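Putative transcriptional regulator MarR (Geobacillus stearothermophilus, PDB 2RDP) probably binds DNA as a dimer through winged-helix domains and regulates transcription, as other members of the MarR family do. Local coordinates at residues 28-33 against 118-123; 49-54 against 98-103; 79-82 against 87-90. All coordinates share one frame; numbering follows the deposited sequence. Where two conformers were deposited one is given.

Interaction 1: residues 28-33 against 118-123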
ATOM      1  N   LYS A  28      -3.556   3.143  -2.412  1.00 55.12           N
ATOM      2  CA  LYS A  28      -3.176   2.187  -3.458  1.00 54.40           C
ATOM      3  C   LYS A  28      -4.144   2.348  -4.631  1.00 54.02           C
ATOM      4  O   LYS A  28      -3.711   2.436  -5.783  1.00 53.97           O
ATOM      5  CB  LYS A  28      -3.155   0.728  -2.926  1.00 52.43           C
ATOM      6  CG  LYS A  28      -3.087  -0.308  -3.996  1.00 53.51           C
ATOM      7  CD  LYS A  28      -3.101  -1.716  -3.442  1.00 53.25           C
ATOM      8  CE  LYS A  28      -3.416  -2.686  -4.541  1.00 55.23           C
ATOM      9  NZ  LYS A  28      -3.350  -4.087  -4.042  1.00 56.68           N
ATOM     10  N   GLN A  29      -5.442   2.388  -4.321  1.00 52.56           N
ATOM     11  CA  GLN A  29      -6.450   2.568  -5.334  1.00 51.91           C
ATOM     12  C   GLN A  29      -6.388   3.950  -6.026  1.00 52.51           C
ATOM     13  O   GLN A  29      -6.514   4.008  -7.241  1.00 53.27           O
ATOM     14  CB  GLN A  29      -7.858   2.298  -4.756  1.00 51.57           C
ATOM     15  CG  GLN A  29      -8.993   2.406  -5.775  1.00 47.67           C
ATOM     16  CD  GLN A  29      -8.829   1.492  -6.996  1.00 50.35           C
ATOM     17  OE1 GLN A  29      -7.994   0.569  -7.017  1.00 51.96           O
ATOM     18  NE2 GLN A  29      -9.663   1.719  -8.011  1.00 48.33           N
ATOM     19  N   ARG A  30      -6.227   5.044  -5.278  1.00 51.79           N
ATOM     20  CA  ARG A  30      -5.973   6.354  -5.907  1.00 52.36           C
ATOM     21  C   ARG A  30      -4.803   6.271  -6.901  1.00 51.90           C
ATOM     22  O   ARG A  30      -4.887   6.766  -7.992  1.00 50.86           O
ATOM     23  CB  ARG A  30      -5.682   7.419  -4.858  1.00 51.06           C
ATOM     24  CG  ARG A  30      -6.890   7.806  -4.141  1.00 52.21           C
ATOM     25  CD  ARG A  30      -6.565   8.536  -2.868  1.00 52.50           C
ATOM     26  NE  ARG A  30      -7.802   9.039  -2.281  1.00 52.27           N
ATOM     27  CZ  ARG A  30      -8.381  10.194  -2.594  1.00 54.34           C
ATOM     28  NH1 ARG A  30      -7.861  10.999  -3.514  1.00 55.85           N
ATOM     29  NH2 ARG A  30      -9.498  10.544  -1.987  1.00 53.69           N
ATOM     30  N   GLY A  31      -3.727   5.605  -6.493  1.00 53.88           N
ATOM     31  CA  GLY A  31      -2.547   5.372  -7.341  1.00 54.31           C
ATOM     32  C   GLY A  31      -2.897   4.650  -8.611  1.00 55.26           C
ATOM     33  O   GLY A  31      -2.444   5.053  -9.683  1.00 56.64           O
ATOM     34  N   ARG A  32      -3.711   3.588  -8.491  1.00 56.26           N
ATOM     35  CA  ARG A  32      -4.233   2.800  -9.634  1.00 56.21           C
ATOM     36  C   ARG A  32      -5.040   3.632 -10.631  1.00 55.91           C
ATOM     37  O   ARG A  32      -4.879   3.485 -11.845  1.00 55.52           O
ATOM     38  CB  ARG A  32      -5.143   1.635  -9.201  1.00 56.26           C
ATOM     39  CG  ARG A  32      -4.549   0.537  -8.317  1.00 59.54           C
ATOM     40  CD  ARG A  32      -3.284   0.037  -8.892  1.00 66.25           C
ATOM     41  NE  ARG A  32      -3.155  -1.416  -8.767  1.00 70.55           N
ATOM     42  CZ  ARG A  32      -2.177  -2.041  -8.112  1.00 68.25           C
ATOM     43  NH1 ARG A  32      -1.218  -1.346  -7.481  1.00 66.65           N
ATOM     44  NH2 ARG A  32      -2.179  -3.365  -8.098  1.00 66.23           N
ATOM     45  N   GLU A  33      -5.968   4.414 -10.101  1.00 54.95           N
ATOM     46  CA  GLU A  33      -6.821   5.251 -10.875  1.00 54.98           C
ATOM     47  C   GLU A  33      -5.990   6.256 -11.659  1.00 54.34           C
ATOM     48  O   GLU A  33      -6.206   6.440 -12.848  1.00 54.12           O
ATOM     49  CB  GLU A  33      -7.811   5.952  -9.949  1.00 55.65           C
ATOM     50  CG  GLU A  33      -8.876   4.982  -9.496  1.00 60.85           C
ATOM     51  CD  GLU A  33      -9.836   5.497  -8.433  1.00 67.82           C
ATOM     52  OE1 GLU A  33      -9.660   6.640  -7.928  1.00 71.95           O
ATOM     53  OE2 GLU A  33     -10.770   4.718  -8.085  1.00 69.68           O
ATOM     54  N   GLN A 118       0.436  14.423  -6.286  1.00 51.51           N
ATOM     55  CA  GLN A 118       0.521  15.623  -5.467  1.00 51.86           C
ATOM     56  C   GLN A 118      -0.739  16.477  -5.523  1.00 51.50           C
ATOM     57  O   GLN A 118      -1.208  16.924  -4.495  1.00 51.49           O
ATOM     58  CB  GLN A 118       1.717  16.469  -5.904  1.00 51.31           C
ATOM     59  CG  GLN A 118       3.049  15.945  -5.422  1.00 52.68           C
ATOM     60  CD  GLN A 118       4.172  16.627  -6.139  1.00 52.47           C
ATOM     61  OE1 GLN A 118       3.935  17.440  -7.007  1.00 52.99           O
ATOM     62  NE2 GLN A 118       5.387  16.285  -5.808  1.00 53.10           N
ATOM     63  N   ARG A 119      -1.261  16.729  -6.725  1.00 52.31           N
ATOM     64  CA  ARG A 119      -2.536  17.437  -6.890  1.00 52.66           C
ATOM     65  C   ARG A 119      -3.674  16.700  -6.196  1.00 52.90           C
ATOM     66  O   ARG A 119      -4.444  17.324  -5.491  1.00 53.99           O
ATOM     67  CB  ARG A 119      -2.853  17.678  -8.369  1.00 53.33           C
ATOM     68  CG  ARG A 119      -2.182  18.908  -8.885  1.00 56.75           C
ATOM     69  CD  ARG A 119      -2.553  19.256 -10.320  1.00 65.31           C
ATOM     70  NE  ARG A 119      -1.623  18.608 -11.232  1.00 71.45           N
ATOM     71  CZ  ARG A 119      -1.972  17.727 -12.167  1.00 74.43           C
ATOM     72  NH1 ARG A 119      -3.262  17.414 -12.353  1.00 75.88           N
ATOM     73  NH2 ARG A 119      -1.028  17.167 -12.923  1.00 73.96           N
ATOM     74  N   ASP A 120      -3.742  15.377  -6.358  1.00 52.71           N
ATOM     75  CA  ASP A 120      -4.761  14.540  -5.733  1.00 53.33           C
ATOM     76  C   ASP A 120      -4.751  14.657  -4.200  1.00 52.88           C
ATOM     77  O   ASP A 120      -5.803  14.826  -3.571  1.00 52.50           O
ATOM     78  CB  ASP A 120      -4.568  13.078  -6.170  1.00 54.24           C
ATOM     79  CG  ASP A 120      -5.667  12.129  -5.628  1.00 56.79           C
ATOM     80  OD1 ASP A 120      -6.867  12.314  -5.937  1.00 60.05           O
ATOM     81  OD2 ASP A 120      -5.326  11.164  -4.909  1.00 59.34           O
ATOM     82  N   LEU A 121      -3.559  14.601  -3.617  1.00 52.53           N
ATOM     83  CA  LEU A 121      -3.373  14.799  -2.193  1.00 52.34           C
ATOM     84  C   LEU A 121      -3.706  16.213  -1.745  1.00 53.13           C
ATOM     85  O   LEU A 121      -4.356  16.393  -0.715  1.00 53.05           O
ATOM     86  CB  LEU A 121      -1.952  14.418  -1.803  1.00 52.37           C
ATOM     87  CG  LEU A 121      -1.590  14.519  -0.324  1.00 53.39           C
ATOM     88  CD1 LEU A 121      -2.323  13.486   0.532  1.00 51.41           C
ATOM     89  CD2 LEU A 121      -0.062  14.362  -0.217  1.00 48.53           C
ATOM     90  N   ALA A 122      -3.273  17.225  -2.500  1.00 53.40           N
ATOM     91  CA  ALA A 122      -3.645  18.600  -2.160  1.00 53.65           C
ATOM     92  C   ALA A 122      -5.180  18.709  -2.003  1.00 54.10           C
ATOM     93  O   ALA A 122      -5.654  19.412  -1.121  1.00 54.17           O
ATOM     94  CB  ALA A 122      -3.116  19.592  -3.207  1.00 51.95           C
ATOM     95  N   ASN A 123      -5.949  17.993  -2.832  1.00 55.32           N
ATOM     96  CA  ASN A 123      -7.436  17.990  -2.728  1.00 56.22           C
ATOM     97  C   ASN A 123      -7.946  17.320  -1.476  1.00 56.24           C
ATOM     98  O   ASN A 123      -8.891  17.793  -0.878  1.00 56.92           O
ATOM     99  CB  ASN A 123      -8.110  17.341  -3.954  1.00 56.32           C
ATOM    100  CG  ASN A 123      -7.948  18.176  -5.215  1.00 58.63           C
ATOM    101  OD1 ASN A 123      -7.837  19.403  -5.145  1.00 63.36           O
ATOM    102  ND2 ASN A 123      -7.932  17.525  -6.377  1.00 59.07           N
TER

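Interaction 2: residues 49-54 against 98-103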
ATOM      1  N   GLN A  49      10.277   5.441 -10.235  1.00 58.14           N
ATOM      2  CA  GLN A  49      10.425   6.317  -9.091  1.00 59.96           C
ATOM      3  C   GLN A  49      11.726   6.035  -8.291  1.00 59.09           C
ATOM      4  O   GLN A  49      12.351   6.961  -7.820  1.00 58.96           O
ATOM      5  CB  GLN A  49       9.156   6.219  -8.232  1.00 61.76           C
ATOM      6  CG  GLN A  49       9.311   6.645  -6.758  1.00 69.31           C
ATOM      7  CD  GLN A  49       9.463   5.478  -5.748  1.00 74.61           C
ATOM      8  OE1 GLN A  49       8.845   4.415  -5.905  1.00 76.05           O
ATOM      9  NE2 GLN A  49      10.277   5.704  -4.688  1.00 74.92           N
ATOM     10  N   TRP A  50      12.137   4.768  -8.153  1.00 58.20           N
ATOM     11  CA  TRP A  50      13.410   4.434  -7.487  1.00 57.21           C
ATOM     12  C   TRP A  50      14.606   4.975  -8.268  1.00 57.35           C
ATOM     13  O   TRP A  50      15.545   5.494  -7.687  1.00 57.91           O
ATOM     14  CB  TRP A  50      13.577   2.911  -7.267  1.00 56.45           C
ATOM     15  CG  TRP A  50      12.889   2.395  -6.057  1.00 54.57           C
ATOM     16  CD1 TRP A  50      11.891   1.454  -6.008  1.00 54.65           C
ATOM     17  CD2 TRP A  50      13.112   2.807  -4.707  1.00 55.05           C
ATOM     18  NE1 TRP A  50      11.484   1.254  -4.720  1.00 51.60           N
ATOM     19  CE2 TRP A  50      12.212   2.071  -3.894  1.00 55.01           C
ATOM     20  CE3 TRP A  50      13.985   3.733  -4.097  1.00 54.88           C
ATOM     21  CZ2 TRP A  50      12.154   2.237  -2.493  1.00 55.92           C
ATOM     22  CZ3 TRP A  50      13.937   3.886  -2.706  1.00 56.04           C
ATOM     23  CH2 TRP A  50      13.032   3.132  -1.920  1.00 55.84           C
ATOM     24  N   LEU A  51      14.568   4.849  -9.586  1.00 57.45           N
ATOM     25  CA  LEU A  51      15.617   5.377 -10.440  1.00 58.12           C
ATOM     26  C   LEU A  51      15.666   6.907 -10.423  1.00 59.26           C
ATOM     27  O   LEU A  51      16.747   7.501 -10.440  1.00 59.08           O
ATOM     28  CB  LEU A  51      15.422   4.877 -11.873  1.00 58.07           C
ATOM     29  CG  LEU A  51      15.667   3.382 -12.114  1.00 56.61           C
ATOM     30  CD1 LEU A  51      15.110   2.990 -13.460  1.00 54.49           C
ATOM     31  CD2 LEU A  51      17.140   3.059 -12.005  1.00 55.11           C
ATOM     32  N   LEU A  52      14.497   7.543 -10.414  1.00 60.18           N
ATOM     33  CA  LEU A  52      14.419   8.995 -10.292  1.00 61.33           C
ATOM     34  C   LEU A  52      15.041   9.445  -8.961  1.00 62.34           C
ATOM     35  O   LEU A  52      15.871  10.355  -8.935  1.00 62.80           O
ATOM     36  CB  LEU A  52      12.963   9.489 -10.401  1.00 60.92           C
ATOM     37  CG  LEU A  52      12.659  11.003 -10.394  1.00 60.33           C
ATOM     38  CD1 LEU A  52      13.103  11.649 -11.677  1.00 59.86           C
ATOM     39  CD2 LEU A  52      11.169  11.274 -10.140  1.00 59.46           C
ATOM     40  N   GLU A  53      14.678   8.757  -7.886  0.50 62.60           N
ATOM     41  CA  GLU A  53      15.076   9.153  -6.543  0.50 63.09           C
ATOM     42  C   GLU A  53      16.510   8.751  -6.153  0.50 63.22           C
ATOM     43  O   GLU A  53      17.159   9.450  -5.367  0.50 63.43           O
ATOM     44  CB  GLU A  53      14.028   8.664  -5.535  0.50 62.94           C
ATOM     45  CG  GLU A  53      12.712   9.466  -5.627  0.50 63.08           C
ATOM     46  CD  GLU A  53      11.551   8.784  -4.942  0.50 63.50           C
ATOM     47  OE1 GLU A  53      11.762   7.696  -4.362  0.50 64.95           O
ATOM     48  OE2 GLU A  53      10.422   9.328  -4.990  0.50 63.79           O
ATOM     49  N   GLU A  54      17.007   7.658  -6.729  1.00 63.22           N
ATOM     50  CA  GLU A  54      18.344   7.142  -6.409  1.00 62.90           C
ATOM     51  C   GLU A  54      19.411   7.266  -7.477  1.00 61.50           C
ATOM     52  O   GLU A  54      20.580   7.098  -7.164  1.00 62.39           O
ATOM     53  CB  GLU A  54      18.229   5.666  -5.996  1.00 63.53           C
ATOM     54  CG  GLU A  54      17.308   5.438  -4.816  1.00 66.23           C
ATOM     55  CD  GLU A  54      17.911   5.925  -3.519  1.00 70.67           C
ATOM     56  OE1 GLU A  54      19.045   5.504  -3.195  1.00 73.42           O
ATOM     57  OE2 GLU A  54      17.252   6.730  -2.825  1.00 74.70           O
ATOM     58  N   VAL A  98      26.498  -3.671 -14.822  1.00 52.34           N
ATOM     59  CA  VAL A  98      25.530  -2.976 -15.673  1.00 51.40           C
ATOM     60  C   VAL A  98      24.457  -2.353 -14.775  1.00 51.22           C
ATOM     61  O   VAL A  98      23.946  -3.013 -13.869  1.00 50.35           O
ATOM     62  CB  VAL A  98      24.838  -3.935 -16.686  1.00 51.67           C
ATOM     63  CG1 VAL A  98      23.633  -3.258 -17.356  1.00 50.88           C
ATOM     64  CG2 VAL A  98      25.815  -4.434 -17.728  1.00 50.69           C
ATOM     65  N   ARG A  99      24.161  -1.075 -15.009  1.00 50.82           N
ATOM     66  CA  ARG A  99      23.156  -0.353 -14.248  1.00 50.80           C
ATOM     67  C   ARG A  99      21.982   0.033 -15.136  1.00 50.73           C
ATOM     68  O   ARG A  99      22.134   0.177 -16.343  1.00 50.80           O
ATOM     69  CB  ARG A  99      23.750   0.899 -13.607  1.00 50.82           C
ATOM     70  CG  ARG A  99      24.743   0.606 -12.527  1.00 51.67           C
ATOM     71  CD  ARG A  99      25.225   1.860 -11.828  1.00 53.32           C
ATOM     72  NE  ARG A  99      26.246   1.506 -10.844  1.00 53.73           N
ATOM     73  CZ  ARG A  99      27.551   1.432 -11.112  1.00 55.70           C
ATOM     74  NH1 ARG A  99      28.016   1.703 -12.333  1.00 53.45           N
ATOM     75  NH2 ARG A  99      28.400   1.088 -10.152  1.00 55.04           N
ATOM     76  N   ILE A 100      20.820   0.210 -14.515  1.00 51.00           N
ATOM     77  CA  ILE A 100      19.632   0.671 -15.183  1.00 51.12           C
ATOM     78  C   ILE A 100      19.620   2.180 -15.044  1.00 52.34           C
ATOM     79  O   ILE A 100      19.809   2.714 -13.954  1.00 53.14           O
ATOM     80  CB  ILE A 100      18.338   0.066 -14.556  1.00 51.31           C
ATOM     81  CG1 ILE A 100      18.463  -1.455 -14.353  1.00 49.58           C
ATOM     82  CG2 ILE A 100      17.119   0.397 -15.395  1.00 49.46           C
ATOM     83  CD1 ILE A 100      19.141  -2.197 -15.528  1.00 50.46           C
ATOM     84  N   ARG A 101      19.419   2.866 -16.163  1.00 52.78           N
ATOM     85  CA  ARG A 101      19.346   4.314 -16.180  1.00 52.89           C
ATOM     86  C   ARG A 101      18.010   4.773 -16.741  1.00 53.16           C
ATOM     87  O   ARG A 101      17.604   4.361 -17.839  1.00 53.10           O
ATOM     88  CB  ARG A 101      20.467   4.879 -17.041  1.00 52.59           C
ATOM     89  CG  ARG A 101      20.226   6.290 -17.525  1.00 53.81           C
ATOM     90  CD  ARG A 101      21.418   6.775 -18.325  1.00 55.50           C
ATOM     91  NE  ARG A 101      22.634   6.683 -17.521  1.00 55.87           N
ATOM     92  CZ  ARG A 101      23.865   6.904 -17.976  1.00 56.62           C
ATOM     93  NH1 ARG A 101      24.064   7.253 -19.249  1.00 55.67           N
ATOM     94  NH2 ARG A 101      24.901   6.779 -17.149  1.00 56.09           N
ATOM     95  N   LEU A 102      17.359   5.652 -15.990  1.00 52.91           N
ATOM     96  CA  LEU A 102      16.177   6.349 -16.428  1.00 53.54           C
ATOM     97  C   LEU A 102      16.424   7.145 -17.700  1.00 54.00           C
ATOM     98  O   LEU A 102      17.229   8.092 -17.710  1.00 54.69           O
ATOM     99  CB  LEU A 102      15.730   7.300 -15.308  1.00 53.64           C
ATOM    100  CG  LEU A 102      14.297   7.823 -15.338  1.00 53.06           C
ATOM    101  CD1 LEU A 102      13.292   6.660 -15.385  1.00 48.69           C
ATOM    102  CD2 LEU A 102      14.046   8.779 -14.148  1.00 50.59           C
ATOM    103  N   LEU A 103      15.730   6.766 -18.771  1.00 54.26           N
ATOM    104  CA  LEU A 103      15.685   7.582 -19.990  1.00 54.48           C
ATOM    105  C   LEU A 103      14.676   8.749 -19.897  1.00 55.15           C
ATOM    106  O   LEU A 103      13.754   8.730 -19.077  1.00 55.08           O
ATOM    107  CB  LEU A 103      15.381   6.703 -21.205  1.00 54.11           C
ATOM    108  CG  LEU A 103      16.467   5.675 -21.511  1.00 53.87           C
ATOM    109  CD1 LEU A 103      16.143   4.943 -22.799  1.00 52.46           C
ATOM    110  CD2 LEU A 103      17.817   6.365 -21.589  1.00 53.62           C
TER

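Interaction 3: residues 79-82 against 87-90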
ATOM      1  N   ARG A  79      11.036  -5.351 -19.896  1.00 58.39           N
ATOM      2  CA  ARG A  79       9.838  -4.677 -20.477  1.00 60.02           C
ATOM      3  C   ARG A  79      10.085  -3.182 -20.641  1.00 59.83           C
ATOM      4  O   ARG A  79       9.823  -2.626 -21.708  1.00 60.81           O
ATOM      5  CB  ARG A  79       8.557  -4.850 -19.622  1.00 60.97           C
ATOM      6  CG  ARG A  79       7.489  -5.853 -20.120  1.00 64.22           C
ATOM      7  CD  ARG A  79       6.377  -5.243 -21.008  1.00 68.72           C
ATOM      8  NE  ARG A  79       6.101  -6.110 -22.179  1.00 73.68           N
ATOM      9  CZ  ARG A  79       6.238  -5.766 -23.480  1.00 75.30           C
ATOM     10  NH1 ARG A  79       5.974  -6.660 -24.436  1.00 73.02           N
ATOM     11  NH2 ARG A  79       6.612  -4.534 -23.844  1.00 74.88           N
HETATM   12  N   MSE A  80      10.595  -2.533 -19.594  1.00 59.19           N
HETATM   13  CA  MSE A  80      10.791  -1.093 -19.631  1.00 58.85           C
HETATM   14  C   MSE A  80      11.849  -0.672 -20.609  1.00 58.32           C
HETATM   15  O   MSE A  80      11.732   0.368 -21.238  1.00 58.41           O
HETATM   16  CB  MSE A  80      11.131  -0.567 -18.262  1.00 58.42           C
HETATM   17  CG  MSE A  80      10.004  -0.747 -17.284  1.00 61.86           C
HETATM   18 SE   MSE A  80      10.482  -0.064 -15.526  0.80 67.40          SE
HETATM   19  CE  MSE A  80      11.847  -1.315 -14.967  1.00 65.08           C
ATOM     20  N   GLU A  81      12.896  -1.472 -20.732  1.00 58.60           N
ATOM     21  CA  GLU A  81      13.936  -1.211 -21.714  1.00 58.99           C
ATOM     22  C   GLU A  81      13.379  -1.327 -23.162  1.00 58.52           C
ATOM     23  O   GLU A  81      13.644  -0.485 -24.013  1.00 58.23           O
ATOM     24  CB  GLU A  81      15.131  -2.144 -21.480  1.00 59.10           C
ATOM     25  CG  GLU A  81      16.271  -1.880 -22.458  1.00 63.44           C
ATOM     26  CD  GLU A  81      17.501  -2.767 -22.277  1.00 68.95           C
ATOM     27  OE1 GLU A  81      17.347  -3.988 -21.991  1.00 69.63           O
ATOM     28  OE2 GLU A  81      18.626  -2.223 -22.468  1.00 71.18           O
ATOM     29  N   ARG A  82      12.593  -2.370 -23.406  1.00 58.29           N
ATOM     30  CA  ARG A  82      11.927  -2.616 -24.677  1.00 58.05           C
ATOM     31  C   ARG A  82      11.054  -1.423 -25.064  1.00 57.66           C
ATOM     32  O   ARG A  82      11.043  -1.049 -26.229  1.00 56.67           O
ATOM     33  CB  ARG A  82      11.083  -3.890 -24.576  1.00 58.33           C
ATOM     34  CG  ARG A  82      11.178  -4.886 -25.741  1.00 61.20           C
ATOM     35  CD  ARG A  82      11.095  -6.380 -25.262  1.00 65.09           C
ATOM     36  NE  ARG A  82       9.997  -6.670 -24.310  1.00 70.03           N
ATOM     37  CZ  ARG A  82      10.105  -7.467 -23.224  1.00 71.87           C
ATOM     38  NH1 ARG A  82      11.266  -8.055 -22.916  1.00 73.27           N
ATOM     39  NH2 ARG A  82       9.060  -7.675 -22.426  1.00 70.80           N
ATOM     40  N   ALA A  87      17.452   2.482 -20.010  1.00 50.52           N
ATOM     41  CA  ALA A  87      18.518   1.817 -20.755  1.00 51.81           C
ATOM     42  C   ALA A  87      19.415   1.092 -19.762  1.00 52.69           C
ATOM     43  O   ALA A  87      19.452   1.439 -18.580  1.00 52.91           O
ATOM     44  CB  ALA A  87      19.337   2.831 -21.566  1.00 50.64           C
ATOM     45  N   ARG A  88      20.105   0.067 -20.239  1.00 54.13           N
ATOM     46  CA  ARG A  88      21.156  -0.590 -19.464  1.00 55.69           C
ATOM     47  C   ARG A  88      22.509   0.033 -19.799  1.00 56.30           C
ATOM     48  O   ARG A  88      22.834   0.226 -20.964  1.00 55.98           O
ATOM     49  CB  ARG A  88      21.177  -2.078 -19.787  1.00 56.03           C
ATOM     50  CG  ARG A  88      20.085  -2.869 -19.108  1.00 56.77           C
ATOM     51  CD  ARG A  88      20.184  -4.306 -19.534  1.00 58.19           C
ATOM     52  NE  ARG A  88      19.636  -5.223 -18.523  1.00 59.35           N
ATOM     53  CZ  ARG A  88      18.435  -5.792 -18.584  1.00 58.06           C
ATOM     54  NH1 ARG A  88      18.056  -6.625 -17.625  1.00 56.83           N
ATOM     55  NH2 ARG A  88      17.614  -5.529 -19.600  1.00 57.85           N
ATOM     56  N   VAL A  89      23.283   0.379 -18.780  1.00 57.54           N
ATOM     57  CA  VAL A  89      24.535   1.099 -18.990  1.00 58.84           C
ATOM     58  C   VAL A  89      25.626   0.473 -18.159  1.00 60.11           C
ATOM     59  O   VAL A  89      25.555   0.497 -16.929  1.00 59.99           O
ATOM     60  CB  VAL A  89      24.418   2.615 -18.587  1.00 58.76           C
ATOM     61  CG1 VAL A  89      25.763   3.336 -18.816  1.00 59.29           C
ATOM     62  CG2 VAL A  89      23.324   3.315 -19.370  1.00 57.69           C
ATOM     63  N   ARG A  90      26.648  -0.065 -18.812  1.00 62.16           N
ATOM     64  CA  ARG A  90      27.764  -0.623 -18.063  1.00 64.88           C
ATOM     65  C   ARG A  90      28.749   0.437 -17.609  1.00 66.27           C
ATOM     66  O   ARG A  90      28.845   1.497 -18.219  1.00 66.39           O
ATOM     67  CB  ARG A  90      28.481  -1.737 -18.830  1.00 65.09           C
ATOM     68  CG  ARG A  90      28.984  -1.388 -20.206  1.00 67.78           C
ATOM     69  CD  ARG A  90      29.800  -2.554 -20.747  1.00 72.01           C
ATOM     70  NE  ARG A  90      29.138  -3.831 -20.460  1.00 73.49           N
ATOM     71  CZ  ARG A  90      28.541  -4.594 -21.373  1.00 74.17           C
ATOM     72  NH1 ARG A  90      27.965  -5.729 -20.997  1.00 72.69           N
ATOM     73  NH2 ARG A  90      28.531  -4.232 -22.663  1.00 74.45           N
TER

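Interaction 1: residues 28-33 against 118-123
Arg30 lays its aliphatic stem alongside one carboxylate oxygen of Asp120 and then bends its guanidinium into that group: CD lies 3.6 Å from Asp120 OD2, and NH1 comes to 2.9 Å from the same oxygen. The evidence for a hydrogen-bonded salt bridge is an N-H...O angle of 152°, with OD2 close to the guanidinium plane and met on its syn side, although somewhat out of the carboxylate plane. The two flat groups are tilted by 39° rather than coplanar, and NH1 is the one nitrogen facing the acid, also 2.9 Å from Asp120 OD1. Since chi1 of Asp120 (-176°) sets CG opposite the backbone N, the carboxylate extends across the gap between helix 10-35 and helix 104-124, where the nearest CA atoms, Arg30 CA and Asp120 CA, are 8.3 Å apart. Long helices of this kind build the dimerisation region of MarR proteins, and the second subunit is indeed adjacent: Arg30 NH2 bonds to Met147 O of that subunit, and Leu121 packs on its Leu20. Arg30 NE is held by Asn26 OD1 of its own helix, which helps fix the rotation of the guanidinium. Replacing this arginine by an alanine is likely to leave Asp120 without its cationic mate and Met147 O of the second subunit without this donor. A phosphate ion, probably from the crystallisation liquor, lies near Asp120 OD2.

Interaction 2: residues 49-54 against 98-103
Helix 49-54 runs across strand 98-102 at practically a right angle, 89° between their directions, with the axes of these segments 8.1 Å apart at closest approach. Of the CA atoms, Leu51 CA and Leu102 CA lie closest, 6.1 Å from each other, and no hydrogen bond joins the segments, so the contact rests on apolar side chains. Leu51 is the larger contributor on the helix and spreads both methyls over Ile100: CD1 meets Ile100 CG2 at 3.8 Å, while CD2 points at the strand backbone and lies 3.3 Å from Ile100 O, a close van der Waals approach. Ile100 offers its CG2 branch to the helix, whereas its CG1 arm leads away. Nearer the end of the strand, Leu51 CB faces Leu102 CB at 4.2 Å. Leu102 then sends CD2 against Leu52, 3.9 Å from Leu52 CA and equally far from Leu52 CD1; a chi1 of -161°, which swings CG of Leu102 away from its own amide nitrogen, supports this reach. Leu52 and Leu102 are both covered by Glu107 and Ile110 of helix 104-124, while Leu51 and Ile100 share Val86 of the neighbouring strand. The helix also looks toward the second subunit, where Trp50 meets the ring of its Tyr22. Ile100 pairs by backbone with Leu57, and strand 98-102 with strand 86-90; a helix seated crosswise on such a small sheet, with leucines packed between them, is the arrangement of the winged-helix DNA-binding domain of MarR proteins.

Interaction 3: residues 79-82 against 87-90
A fully stretched Glu81, with chi1 at -178° and the chain extended beyond CG, carries its carboxylate from helix 70-82 to strand 86-90; Arg88, its CG beside the backbone N and its chain extended as far as NE, rises from the strand to meet it. The two side chains cross at about a right angle. Arg88 NH2 donates to Glu81 OE1 over 2.9 Å in a salt bridge whose N-H...O angle of 145° shows a moderately bent bond. The oxygen lies in the guanidinium plane, at its edge, but NH2 comes to that oxygen from above the carboxylate plane, and the two groups are turned 49° apart. The other oxygen, Glu81 OE2, rests over the root of the arginine, 3.7 Å from Arg88 CB and from Arg88 CG, and 3.5 Å from Arg88 N. In winged-helix proteins of this family the helix before the wing is the recognition helix, so this pair probably ties the end of the recognition helix to the first wing strand. The backbones are close as well, with Glu81 CA and Ala87 CA 5.6 Å apart. Arg88 NH2 has a second acid partner in Asp78 OD1, about one turn earlier on the same helix; sharing this one nitrogen, the two carboxylates probably balance the charge of the guanidinium and hold it turned toward the helix. The chain of Arg88 also packs on Thr74 and Val77.

Interactions 2 and 3 adjoin, their centres 10 Å apart, and join through the wing sheet: Arg99 O faces Val89 N at 2.7 Å and Arg101 N faces Ala87 O at 2.8 Å, both probable hydrogen bonds. Helices 42-54 and 70-82 thus lean on neighbouring strands of one hairpin. Interaction 1 stands apart, its centre 23 Å from that of interaction 2 and 28 Å from that of interaction 3, and along the chain it encloses both. Interactions 1 and 2 each touch the second subunit, whereas interaction 3 does not. The sodium ion, at Leu35, Tyr38 and Ile40, lies about 14 Å from the side chain of Arg30.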